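Local atomic coordinates of nitrogenase molybdenum-iron protein alpha chain (Clostridium pasteurianum, PDB entry 4WES), a protein that forms the alpha subunit of nitrogenase component I, which carries the iron-molybdenum cofactor and reduces dinitrogen to ammonium. Residues A[85-90]-A[216-221]; A[64-69]-A[242-247]; A[7-12]-A[446-451]; A[23-28]-A[437-442]. All coordinates share one frame; numbering follows the deposited sequence. Where two conformers were deposited one is given.

Contact 1 of 4, residues A[85-90]-A[216-221]; sequences GGRRFK and YNIGGD. With ICS (iron-sulfur-molybdenum cluster with interstitial carbon), chain F; HCA (3-hydroxy-3-carboxy-adipic acid), chain E.
The Arg87 guanidinium has Ile218 CD1 over one face, 4.0 Å above the plane, while Tyr216 and sulfur S5A of the iron-molybdenum cofactor sit at its edge. This is a wall of the cofactor pocket, built where two loops meet at a single backbone bridge between Phe89 and Ile218. Arg87 NH1 lies 3.1 Å from Tyr216 CG, with guanidinium and ring planes 55° apart, and 3.3 Å from S5A. CG of Arg87 stands opposite its own backbone N (chi1 180°), and the extended chain from there runs past homocitrate, CB lying 3.6 Å from its O6, to bring the positive group beside the cluster sulfurs, where it probably steadies their negative charge. Tyr216 comes to the cluster with CE2, near S2A, and its hydroxyl bonds to Ser265.

Farther from the metal the backbones take over. Gly219 N donates to Arg88 O, and Lys90 N to Asn217 O, which also accepts from Gly220 N on the opposite face of its plane. Arg88 and Lys90 direct their charged ends to Glu455 and Asp453 of the beta chain. The Asn217 amide closes the loop pair, ND2 giving a 2.8 Å bond to Lys90 O.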
# COMPACT_ATOMS: atom_id res chain seq x y z
N GLY A 85 -14.98 -7.14 -18.51
CA GLY A 85 -14.61 -5.77 -18.19
C GLY A 85 -13.49 -5.13 -18.98
O GLY A 85 -13.23 -3.95 -18.78
N GLY A 86 -12.85 -5.88 -19.88
CA GLY A 86 -11.76 -5.30 -20.63
C GLY A 86 -12.19 -4.26 -21.64
O GLY A 86 -11.42 -3.38 -22.00
N ARG A 87 -13.41 -4.38 -22.15
CA ARG A 87 -14.00 -3.38 -23.05
C ARG A 87 -14.92 -2.52 -22.20
O ARG A 87 -15.85 -3.01 -21.56
CB ARG A 87 -14.72 -4.02 -24.21
CG ARG A 87 -15.34 -3.01 -25.15
CD ARG A 87 -15.68 -3.61 -26.47
NE ARG A 87 -16.44 -2.72 -27.35
CZ ARG A 87 -17.77 -2.66 -27.40
NH1 ARG A 87 -18.36 -1.90 -28.29
NH2 ARG A 87 -18.53 -3.37 -26.56
N ARG A 88 -14.64 -1.21 -22.19
CA ARG A 88 -15.11 -0.29 -21.19
C ARG A 88 -16.45 0.39 -21.51
O ARG A 88 -16.61 1.58 -21.26
CB ARG A 88 -14.03 0.74 -20.90
CG ARG A 88 -12.75 0.13 -20.34
CD ARG A 88 -11.65 1.16 -20.21
NE ARG A 88 -12.07 2.25 -19.34
CZ ARG A 88 -12.37 3.50 -19.69
NH1 ARG A 88 -12.92 4.33 -18.80
NH2 ARG A 88 -12.15 3.96 -20.92
N PHE A 89 -17.43 -0.39 -21.97
CA PHE A 89 -18.78 0.17 -22.06
C PHE A 89 -19.29 0.42 -20.65
O PHE A 89 -19.27 -0.45 -19.79
CB PHE A 89 -19.73 -0.75 -22.83
CG PHE A 89 -19.68 -2.23 -22.50
CD1 PHE A 89 -20.46 -2.77 -21.50
CD2 PHE A 89 -18.86 -3.05 -23.22
CE1 PHE A 89 -20.42 -4.13 -21.22
CE2 PHE A 89 -18.82 -4.39 -22.99
CZ PHE A 89 -19.59 -4.95 -21.99
N LYS A 90 -19.76 1.64 -20.39
CA LYS A 90 -20.25 1.98 -19.06
C LYS A 90 -21.77 1.83 -18.99
O LYS A 90 -22.48 2.12 -19.96
CB LYS A 90 -19.82 3.38 -18.64
CG LYS A 90 -18.31 3.55 -18.40
CD LYS A 90 -18.01 4.91 -17.78
CE LYS A 90 -16.53 5.06 -17.43
NZ LYS A 90 -16.24 6.36 -16.82
N TYR A 216 -21.14 2.75 -28.11
CA TYR A 216 -21.11 1.73 -27.07
C TYR A 216 -20.77 2.28 -25.69
O TYR A 216 -20.53 1.55 -24.76
CB TYR A 216 -20.23 0.56 -27.52
CG TYR A 216 -20.70 0.04 -28.85
CD1 TYR A 216 -21.79 -0.81 -28.93
CD2 TYR A 216 -20.11 0.44 -30.03
CE1 TYR A 216 -22.29 -1.24 -30.13
CE2 TYR A 216 -20.58 0.00 -31.26
CZ TYR A 216 -21.67 -0.84 -31.31
OH TYR A 216 -22.17 -1.29 -32.52
N ASN A 217 -20.79 3.62 -25.56
CA ASN A 217 -20.54 4.29 -24.29
C ASN A 217 -19.21 3.92 -23.65
O ASN A 217 -19.10 3.81 -22.43
CB ASN A 217 -21.68 4.05 -23.28
CG ASN A 217 -21.71 5.10 -22.19
OD1 ASN A 217 -21.37 6.26 -22.43
ND2 ASN A 217 -22.16 4.73 -21.00
N ILE A 218 -18.18 3.77 -24.48
CA ILE A 218 -16.85 3.50 -23.94
C ILE A 218 -16.40 4.71 -23.14
O ILE A 218 -16.42 5.83 -23.63
CB ILE A 218 -15.86 3.17 -25.05
CG1 ILE A 218 -16.35 2.02 -25.96
CG2 ILE A 218 -14.48 2.88 -24.46
CD1 ILE A 218 -16.76 0.74 -25.24
N GLY A 219 -16.02 4.48 -21.89
CA GLY A 219 -15.59 5.57 -21.03
C GLY A 219 -16.60 6.67 -20.81
O GLY A 219 -16.21 7.77 -20.43
N GLY A 220 -17.90 6.41 -21.03
CA GLY A 220 -18.89 7.44 -20.87
C GLY A 220 -19.17 8.30 -22.09
O GLY A 220 -19.94 9.28 -21.96
N ASP A 221 -18.66 7.94 -23.24
CA ASP A 221 -18.88 8.73 -24.45
C ASP A 221 -20.37 9.01 -24.74
O ASP A 221 -20.70 10.11 -25.18
CB ASP A 221 -18.32 7.99 -25.68
CG ASP A 221 -16.83 8.10 -25.88
OD1 ASP A 221 -16.14 8.84 -25.14
OD2 ASP A 221 -16.36 7.36 -26.80
FE1 ICS F . -17.08 0.21 -34.13
MO1 ICS F . -11.92 -2.03 -30.04
FE2 ICS F . -15.73 -1.94 -33.32
FE3 ICS F . -16.25 0.04 -31.60
FE4 ICS F . -14.53 0.41 -33.59
FE5 ICS F . -12.60 -0.44 -32.10
FE6 ICS F . -13.83 -2.74 -31.78
FE7 ICS F . -14.30 -0.81 -30.12
CX ICS F . -14.54 -0.88 -32.13
S1A ICS F . -15.40 -0.87 -35.29
S1B ICS F . -11.69 -2.49 -32.32
S2A ICS F . -17.80 -1.30 -32.62
S2B ICS F . -15.10 -4.04 -33.00
S3A ICS F . -12.41 1.10 -33.73
S3B ICS F . -14.05 -2.98 -29.58
S4A ICS F . -16.13 1.90 -32.88
S4B ICS F . -12.36 0.27 -29.98
S5A ICS F . -16.11 0.20 -29.37
C1 HCA E . -11.88 -6.64 -29.28
C2 HCA E . -11.99 -5.64 -28.12
C3 HCA E . -11.05 -4.45 -28.23
C4 HCA E . -9.61 -4.79 -27.80
C5 HCA E . -8.82 -3.48 -27.69
C6 HCA E . -7.32 -3.52 -27.73
C7 HCA E . -11.56 -3.33 -27.32
O1 HCA E . -11.44 -6.25 -30.37
O2 HCA E . -12.28 -7.80 -29.10
O3 HCA E . -6.68 -2.75 -26.96
O4 HCA E . -6.75 -4.30 -28.53
O5 HCA E . -11.71 -2.20 -27.84
O6 HCA E . -11.74 -3.57 -26.12
O7 HCA E . -11.00 -3.98 -29.57
O HOH W 1 -13.86 7.07 -18.02

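Contact 2 of 4, residues A[64-69]-A[242-247]; sequences GPIKDM and GDATYE
Lys67 NZ makes a salt bridge to Asp243 OD1 at 2.8 Å, coming from above the carboxylate plane, and also donates to Asp243 O at 3.1 Å. Two loops are joined here, one leading into strand 69-74 and the other into helix 246-250, whose N-cap is Thr245. With chi1 at 66°, Lys67 CG lies between its own backbone N and carbonyl carbon, and the extended chain then carries the ammonium across to Asp243. Glu94 and the carbonyl of Lys92 take the same ammonium, which probably offsets the buried charge.

The first turn of the helix receives a second carboxylate. Asp68 OD1 uses its syn lone pair to accept from Tyr246 N at 2.8 Å, and OD2 reaches Glu247 N through a water. Asp68 thus serves backbone N-H groups at the helix start from outside the helix, while Thr245 OG1 caps Lys248 N from within. Between the two acidic groups, Lys67 N donates to Ala244 O in a nearly straight line, and another water links Pro65 O to Asp243 N.

Outward from these bonds the packing is apolar. Ile66 CG2 lies against the Tyr246 backbone and CB. Tyr246 OH bonds to His170, and its ring forms a Met-aromatic contact in which Met69 SD stands obliquely, 4.0 Å from CD1.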
# COMPACT_ATOMS: atom_id res chain seq x y z
N GLY A 64 -22.88 -7.32 -25.67
CA GLY A 64 -22.51 -7.18 -24.28
C GLY A 64 -23.00 -5.92 -23.57
O GLY A 64 -23.36 -6.00 -22.41
N PRO A 65 -22.95 -4.76 -24.24
CA PRO A 65 -23.37 -3.55 -23.55
C PRO A 65 -24.83 -3.48 -23.11
O PRO A 65 -25.17 -2.61 -22.34
CB PRO A 65 -23.04 -2.44 -24.53
CG PRO A 65 -21.90 -3.02 -25.35
CD PRO A 65 -22.29 -4.44 -25.51
N ILE A 66 -25.70 -4.33 -23.66
CA ILE A 66 -27.11 -4.31 -23.23
C ILE A 66 -27.17 -4.82 -21.79
O ILE A 66 -26.96 -6.00 -21.52
CB ILE A 66 -28.02 -5.12 -24.17
CG1 ILE A 66 -27.92 -4.60 -25.59
CG2 ILE A 66 -29.47 -5.04 -23.66
CD1 ILE A 66 -28.72 -5.39 -26.61
N LYS A 67 -27.44 -3.92 -20.85
CA LYS A 67 -27.07 -4.13 -19.46
C LYS A 67 -28.04 -4.95 -18.65
O LYS A 67 -27.70 -5.42 -17.57
CB LYS A 67 -26.87 -2.77 -18.79
CG LYS A 67 -28.16 -1.95 -18.68
CD LYS A 67 -27.93 -0.49 -18.42
CE LYS A 67 -29.21 0.29 -18.57
NZ LYS A 67 -29.01 1.73 -18.32
N ASP A 68 -29.29 -5.09 -19.13
CA ASP A 68 -30.32 -5.85 -18.39
C ASP A 68 -30.67 -7.15 -19.10
O ASP A 68 -31.67 -7.81 -18.75
CB ASP A 68 -31.55 -5.00 -18.09
CG ASP A 68 -32.25 -4.48 -19.32
OD1 ASP A 68 -31.74 -4.64 -20.44
OD2 ASP A 68 -33.31 -3.89 -19.12
N MET A 69 -29.81 -7.56 -20.03
CA MET A 69 -29.83 -8.86 -20.65
C MET A 69 -28.70 -9.70 -20.09
O MET A 69 -27.59 -9.19 -19.99
CB MET A 69 -29.73 -8.65 -22.18
CG MET A 69 -29.68 -9.84 -23.09
SD MET A 69 -29.93 -9.25 -24.78
CE MET A 69 -29.62 -10.83 -25.61
N GLY A 242 -24.66 1.29 -26.25
CA GLY A 242 -24.07 1.79 -25.02
C GLY A 242 -25.10 2.22 -23.98
O GLY A 242 -26.01 3.00 -24.27
N ASP A 243 -24.95 1.65 -22.78
CA ASP A 243 -25.87 1.85 -21.67
C ASP A 243 -27.31 1.48 -22.01
O ASP A 243 -28.22 1.96 -21.32
CB ASP A 243 -25.78 3.29 -21.11
CG ASP A 243 -26.45 3.43 -19.75
OD1 ASP A 243 -26.35 2.51 -18.92
OD2 ASP A 243 -27.12 4.48 -19.52
N ALA A 244 -27.54 0.62 -23.00
CA ALA A 244 -28.89 0.32 -23.42
C ALA A 244 -29.60 -0.63 -22.49
O ALA A 244 -29.01 -1.58 -21.97
CB ALA A 244 -28.88 -0.30 -24.81
N THR A 245 -30.91 -0.41 -22.35
CA THR A 245 -31.80 -1.45 -21.89
C THR A 245 -32.30 -2.25 -23.08
O THR A 245 -32.41 -1.75 -24.22
CB THR A 245 -33.02 -0.89 -21.15
OG1 THR A 245 -33.78 -0.10 -22.06
CG2 THR A 245 -32.59 -0.10 -19.94
N TYR A 246 -32.70 -3.49 -22.80
CA TYR A 246 -33.31 -4.32 -23.82
C TYR A 246 -34.55 -3.65 -24.41
O TYR A 246 -34.77 -3.64 -25.63
CB TYR A 246 -33.65 -5.68 -23.19
CG TYR A 246 -34.22 -6.68 -24.14
CD1 TYR A 246 -33.41 -7.38 -25.03
CD2 TYR A 246 -35.60 -6.97 -24.15
CE1 TYR A 246 -33.91 -8.31 -25.89
CE2 TYR A 246 -36.10 -7.92 -25.01
CZ TYR A 246 -35.28 -8.59 -25.89
OH TYR A 246 -35.80 -9.50 -26.75
N GLU A 247 -35.39 -3.06 -23.54
CA GLU A 247 -36.61 -2.42 -24.00
C GLU A 247 -36.32 -1.26 -24.94
O GLU A 247 -37.06 -1.03 -25.91
CB GLU A 247 -37.42 -1.99 -22.79
CG GLU A 247 -38.72 -1.27 -23.14
CD GLU A 247 -39.47 -0.93 -21.88
OE1 GLU A 247 -39.56 0.27 -21.57
OE2 GLU A 247 -39.95 -1.87 -21.22
O HOH W 2 -23.42 -0.47 -21.78
O HOH W 3 -35.46 -3.52 -20.64

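Contact 3 of 4, residues A[7-12]-A[446-451]; sequences DEILEK and HHDMEV
Helix 5-10, near the N-terminus, lies against the start of helix 446-456, the backbones coming nearest at Ile9 and Asp448, whose CA atoms are 5.6 Å apart. The one direct hydrogen bond between them runs from a side chain to the backbone: His447 NE2 donates to Ile9 O at 2.8 Å, in the plane of both the imidazole and the carbonyl. His447 CG is turned opposite its backbone N (chi1 164°), which sends the ring across to the carbonyl of Ile9.

Lys12 CB approaches CE1 of His447 obliquely at 3.6 Å, and a water joins Lys12 NZ to His447 ND1. Lys12 NZ also bonds to Leu94 O of the beta chain, so the polar contacts continue into the interface with that subunit. Ile9 divides its two branches: CG1 packs on Val451 CG1 at 3.8 Å, while CG2 rests against Asp448 OD1. The other oxygen of that carboxylate, OD2, makes a salt bridge to Arg21.

NE2 of His447 donates to a carbonyl, and so carries a proton; this bond, with the water at ND1, restrains the ring's rotation and ties a short N-terminal helix to the body of the subunit.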
# COMPACT_ATOMS: atom_id res chain seq x y z
N ASP A 7 7.08 0.24 -50.62
CA ASP A 7 8.13 -0.69 -51.00
C ASP A 7 8.98 -1.14 -49.79
O ASP A 7 9.38 -2.31 -49.67
CB ASP A 7 9.02 -0.03 -52.06
CG ASP A 7 8.27 0.27 -53.34
OD1 ASP A 7 8.54 1.36 -53.90
OD2 ASP A 7 7.46 -0.56 -53.80
N GLU A 8 9.30 -0.19 -48.93
CA GLU A 8 10.09 -0.46 -47.73
C GLU A 8 9.38 -1.42 -46.79
O GLU A 8 10.00 -2.30 -46.22
CB GLU A 8 10.44 0.86 -47.04
CG GLU A 8 11.39 1.67 -47.90
CD GLU A 8 11.59 3.09 -47.44
OE1 GLU A 8 10.75 3.60 -46.68
OE2 GLU A 8 12.59 3.71 -47.87
N ILE A 9 8.07 -1.23 -46.65
CA ILE A 9 7.27 -2.15 -45.84
C ILE A 9 7.25 -3.55 -46.47
O ILE A 9 7.36 -4.56 -45.77
CB ILE A 9 5.81 -1.64 -45.66
CG1 ILE A 9 5.80 -0.40 -44.78
CG2 ILE A 9 4.94 -2.71 -45.05
CD1 ILE A 9 4.50 0.34 -44.84
N LEU A 10 7.09 -3.61 -47.78
CA LEU A 10 6.94 -4.89 -48.45
C LEU A 10 8.20 -5.74 -48.55
O LEU A 10 8.11 -6.95 -48.79
CB LEU A 10 6.34 -4.70 -49.84
CG LEU A 10 4.91 -4.20 -49.97
CD1 LEU A 10 4.53 -3.90 -51.40
CD2 LEU A 10 3.91 -5.18 -49.37
N GLU A 11 9.37 -5.11 -48.44
CA GLU A 11 10.61 -5.76 -48.87
C GLU A 11 10.84 -7.11 -48.21
O GLU A 11 11.29 -8.04 -48.88
CB GLU A 11 11.79 -4.83 -48.61
CG GLU A 11 13.13 -5.45 -48.97
CD GLU A 11 13.30 -5.65 -50.47
OE1 GLU A 11 14.17 -6.45 -50.87
OE2 GLU A 11 12.56 -4.99 -51.23
N LYS A 12 10.59 -7.22 -46.92
CA LYS A 12 11.02 -8.42 -46.18
C LYS A 12 10.06 -9.62 -46.33
O LYS A 12 10.43 -10.78 -46.01
CB LYS A 12 11.19 -8.08 -44.69
CG LYS A 12 11.97 -9.09 -43.88
CD LYS A 12 12.17 -8.58 -42.46
CE LYS A 12 13.03 -9.51 -41.61
NZ LYS A 12 13.07 -9.03 -40.19
N HIS A 446 2.96 -6.48 -37.01
CA HIS A 446 4.12 -5.99 -36.26
C HIS A 446 5.24 -5.55 -37.18
O HIS A 446 5.83 -4.50 -36.97
CB HIS A 446 4.59 -7.09 -35.29
CG HIS A 446 5.80 -6.70 -34.53
ND1 HIS A 446 5.81 -5.68 -33.61
CD2 HIS A 446 7.08 -7.15 -34.62
CE1 HIS A 446 7.04 -5.52 -33.17
NE2 HIS A 446 7.81 -6.42 -33.74
N HIS A 447 5.55 -6.37 -38.18
CA HIS A 447 6.57 -6.00 -39.15
C HIS A 447 6.28 -4.66 -39.79
O HIS A 447 7.16 -3.78 -39.87
CB HIS A 447 6.67 -7.09 -40.26
CG HIS A 447 7.40 -6.62 -41.46
ND1 HIS A 447 8.78 -6.55 -41.51
CD2 HIS A 447 6.95 -6.08 -42.62
CE1 HIS A 447 9.14 -6.00 -42.65
NE2 HIS A 447 8.06 -5.71 -43.35
N ASP A 448 5.05 -4.48 -40.28
CA ASP A 448 4.70 -3.26 -40.96
C ASP A 448 4.88 -2.06 -40.01
O ASP A 448 5.40 -1.00 -40.38
CB ASP A 448 3.22 -3.28 -41.38
CG ASP A 448 2.84 -4.39 -42.31
OD1 ASP A 448 3.70 -4.89 -43.07
OD2 ASP A 448 1.63 -4.73 -42.23
N MET A 449 4.40 -2.24 -38.78
CA MET A 449 4.45 -1.15 -37.81
C MET A 449 5.90 -0.72 -37.52
O MET A 449 6.19 0.48 -37.40
CB MET A 449 3.73 -1.57 -36.53
CG MET A 449 3.58 -0.41 -35.57
SD MET A 449 2.85 -0.85 -33.98
CE MET A 449 4.23 -1.70 -33.23
N GLU A 450 6.79 -1.70 -37.39
CA GLU A 450 8.17 -1.37 -37.10
C GLU A 450 8.83 -0.60 -38.23
O GLU A 450 9.59 0.30 -37.99
CB GLU A 450 8.95 -2.61 -36.78
CG GLU A 450 8.66 -3.14 -35.36
CD GLU A 450 9.85 -3.87 -34.80
OE1 GLU A 450 10.39 -3.41 -33.74
OE2 GLU A 450 10.28 -4.88 -35.46
N VAL A 451 8.50 -0.93 -39.48
CA VAL A 451 9.04 -0.18 -40.62
C VAL A 451 8.53 1.27 -40.58
O VAL A 451 9.29 2.22 -40.74
CB VAL A 451 8.74 -0.84 -41.97
CG1 VAL A 451 9.23 0.01 -43.10
CG2 VAL A 451 9.38 -2.22 -42.04
O HOH W 4 10.11 -7.91 -39.49

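Contact 4 of 4, residues A[23-28]-A[437-442]; sequences GHIVIK and GTILID
Ile25, Ile27, Ile439 and Ile441 pack side by side on one face of an antiparallel strand pair, the closely packed side of this contact. Strands 25-27 and 439-441 run at 168° to each other and form one edge of a mixed five-stranded sheet, with 25-27 outermost in this chain. Ile439 CG1 is directed opposite its backbone N (chi1 -168°), which brings CD1 within reach of both neighbours, 3.7 Å from Ile25 CG2 and 3.9 Å from Ile27 CG1. Helix 5-10 covers this face, putting Ile9 on Ile25 and Ile441.

Val26 and Leu440 occupy the other face, their side chains meeting at CG2 and CB, and helix 430-433 lies over them. They are the hydrogen-bonded pair, joined by Val26 N to Leu440 O and the reciprocal Leu440 N to Val26 O.

The two ends differ. Toward Gly437, which is exposed, two more backbone bonds follow beyond the Ile27-Ile439 pair: Lys28 N to Thr438 O and Gly437 N to Lys28 O. Lys28 carries its ammonium off to the carbonyls of Met431 and Met434. At the buried end, Tyr375 holds Asp442 OD1, while the other oxygen takes His24 with ring and carboxylate nearly coplanar: ND1 donates at 2.8 Å to the anti lone pair of OD2.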
# COMPACT_ATOMS: atom_id res chain seq x y z
N GLY A 23 -1.68 -5.38 -51.82
CA GLY A 23 -2.95 -4.72 -52.04
C GLY A 23 -3.56 -4.07 -50.82
O GLY A 23 -4.46 -3.24 -50.95
N HIS A 24 -3.08 -4.43 -49.63
CA HIS A 24 -3.58 -3.89 -48.35
C HIS A 24 -2.91 -2.57 -47.95
O HIS A 24 -3.22 -2.03 -46.89
CB HIS A 24 -3.38 -4.93 -47.26
CG HIS A 24 -4.20 -6.16 -47.46
ND1 HIS A 24 -5.37 -6.41 -46.76
CD2 HIS A 24 -4.02 -7.20 -48.29
CE1 HIS A 24 -5.88 -7.56 -47.18
NE2 HIS A 24 -5.06 -8.07 -48.09
N ILE A 25 -1.96 -2.11 -48.77
CA ILE A 25 -1.18 -0.91 -48.44
C ILE A 25 -1.30 0.01 -49.64
O ILE A 25 -0.94 -0.39 -50.74
CB ILE A 25 0.30 -1.27 -48.17
CG1 ILE A 25 0.41 -2.25 -47.04
CG2 ILE A 25 1.08 0.00 -47.85
CD1 ILE A 25 1.75 -2.93 -46.97
N VAL A 26 -1.78 1.22 -49.43
CA VAL A 26 -1.91 2.17 -50.52
C VAL A 26 -1.50 3.54 -50.06
O VAL A 26 -1.67 3.92 -48.90
CB VAL A 26 -3.32 2.21 -51.16
CG1 VAL A 26 -3.68 0.88 -51.82
CG2 VAL A 26 -4.38 2.60 -50.14
N ILE A 27 -0.92 4.30 -51.00
CA ILE A 27 -0.52 5.68 -50.74
C ILE A 27 -1.47 6.62 -51.50
O ILE A 27 -1.65 6.48 -52.70
CB ILE A 27 0.96 5.92 -51.11
CG1 ILE A 27 1.90 5.04 -50.23
CG2 ILE A 27 1.32 7.40 -50.97
CD1 ILE A 27 3.36 5.02 -50.66
N LYS A 28 -2.09 7.56 -50.79
CA LYS A 28 -2.94 8.57 -51.39
C LYS A 28 -2.04 9.67 -51.93
O LYS A 28 -1.20 10.17 -51.19
CB LYS A 28 -3.89 9.17 -50.33
CG LYS A 28 -4.76 10.30 -50.85
CD LYS A 28 -5.78 10.77 -49.84
CE LYS A 28 -6.63 11.88 -50.45
NZ LYS A 28 -7.76 12.33 -49.61
N GLY A 437 -0.19 12.24 -49.90
CA GLY A 437 1.10 11.72 -49.46
C GLY A 437 1.10 10.81 -48.24
O GLY A 437 2.14 10.40 -47.75
N THR A 438 -0.10 10.48 -47.77
CA THR A 438 -0.30 9.62 -46.62
C THR A 438 -0.49 8.16 -47.04
O THR A 438 -0.77 7.86 -48.20
CB THR A 438 -1.49 10.13 -45.77
OG1 THR A 438 -2.69 10.11 -46.54
CG2 THR A 438 -1.18 11.51 -45.22
N ILE A 439 -0.35 7.26 -46.07
CA ILE A 439 -0.42 5.85 -46.34
C ILE A 439 -1.48 5.18 -45.50
O ILE A 439 -1.68 5.51 -44.33
CB ILE A 439 0.97 5.19 -46.15
CG1 ILE A 439 1.06 3.75 -46.69
CG2 ILE A 439 1.45 5.30 -44.72
CD1 ILE A 439 2.49 3.28 -46.83
N LEU A 440 -2.16 4.22 -46.13
CA LEU A 440 -3.15 3.39 -45.47
C LEU A 440 -2.63 1.97 -45.42
O LEU A 440 -2.13 1.46 -46.42
CB LEU A 440 -4.47 3.45 -46.23
CG LEU A 440 -5.13 4.83 -46.16
CD1 LEU A 440 -4.70 5.76 -47.27
CD2 LEU A 440 -6.64 4.78 -46.00
N ILE A 441 -2.80 1.33 -44.25
CA ILE A 441 -2.35 -0.05 -44.06
C ILE A 441 -3.48 -0.87 -43.42
O ILE A 441 -3.80 -0.71 -42.24
CB ILE A 441 -1.09 -0.15 -43.18
CG1 ILE A 441 0.05 0.74 -43.70
CG2 ILE A 441 -0.67 -1.61 -43.10
CD1 ILE A 441 1.24 0.81 -42.76
N ASP A 442 -4.06 -1.77 -44.19
CA ASP A 442 -5.10 -2.66 -43.71
C ASP A 442 -4.47 -3.88 -43.03
O ASP A 442 -3.54 -4.48 -43.55
CB ASP A 442 -6.00 -3.09 -44.87
CG ASP A 442 -7.07 -4.06 -44.46
OD1 ASP A 442 -7.99 -3.60 -43.73
OD2 ASP A 442 -6.98 -5.24 -44.83

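How the contacts relate
The contacts form two touching pairs. Contacts 1 and 2 have centres 12 Å apart and meet where Pro65 packs against Arg87 and Phe89, so the loop before strand 69-74 backs the cofactor wall. Contacts 3 and 4, also 12 Å apart, touch through the side chains of helix 5-10 and the strand pair; strand 439-441 is followed directly by helix 446-456. The pairs are far from each other, with the centres of contacts 2 and 3 about 42 Å apart on opposite sides of the chain's centre. Along the sequence the closures are concentric: contact 3 encloses contact 4, which encloses contact 2, which encloses contact 1. The outer pair fastens the N-terminal residues to a late part of the chain, while the innermost contact borders the metal cluster.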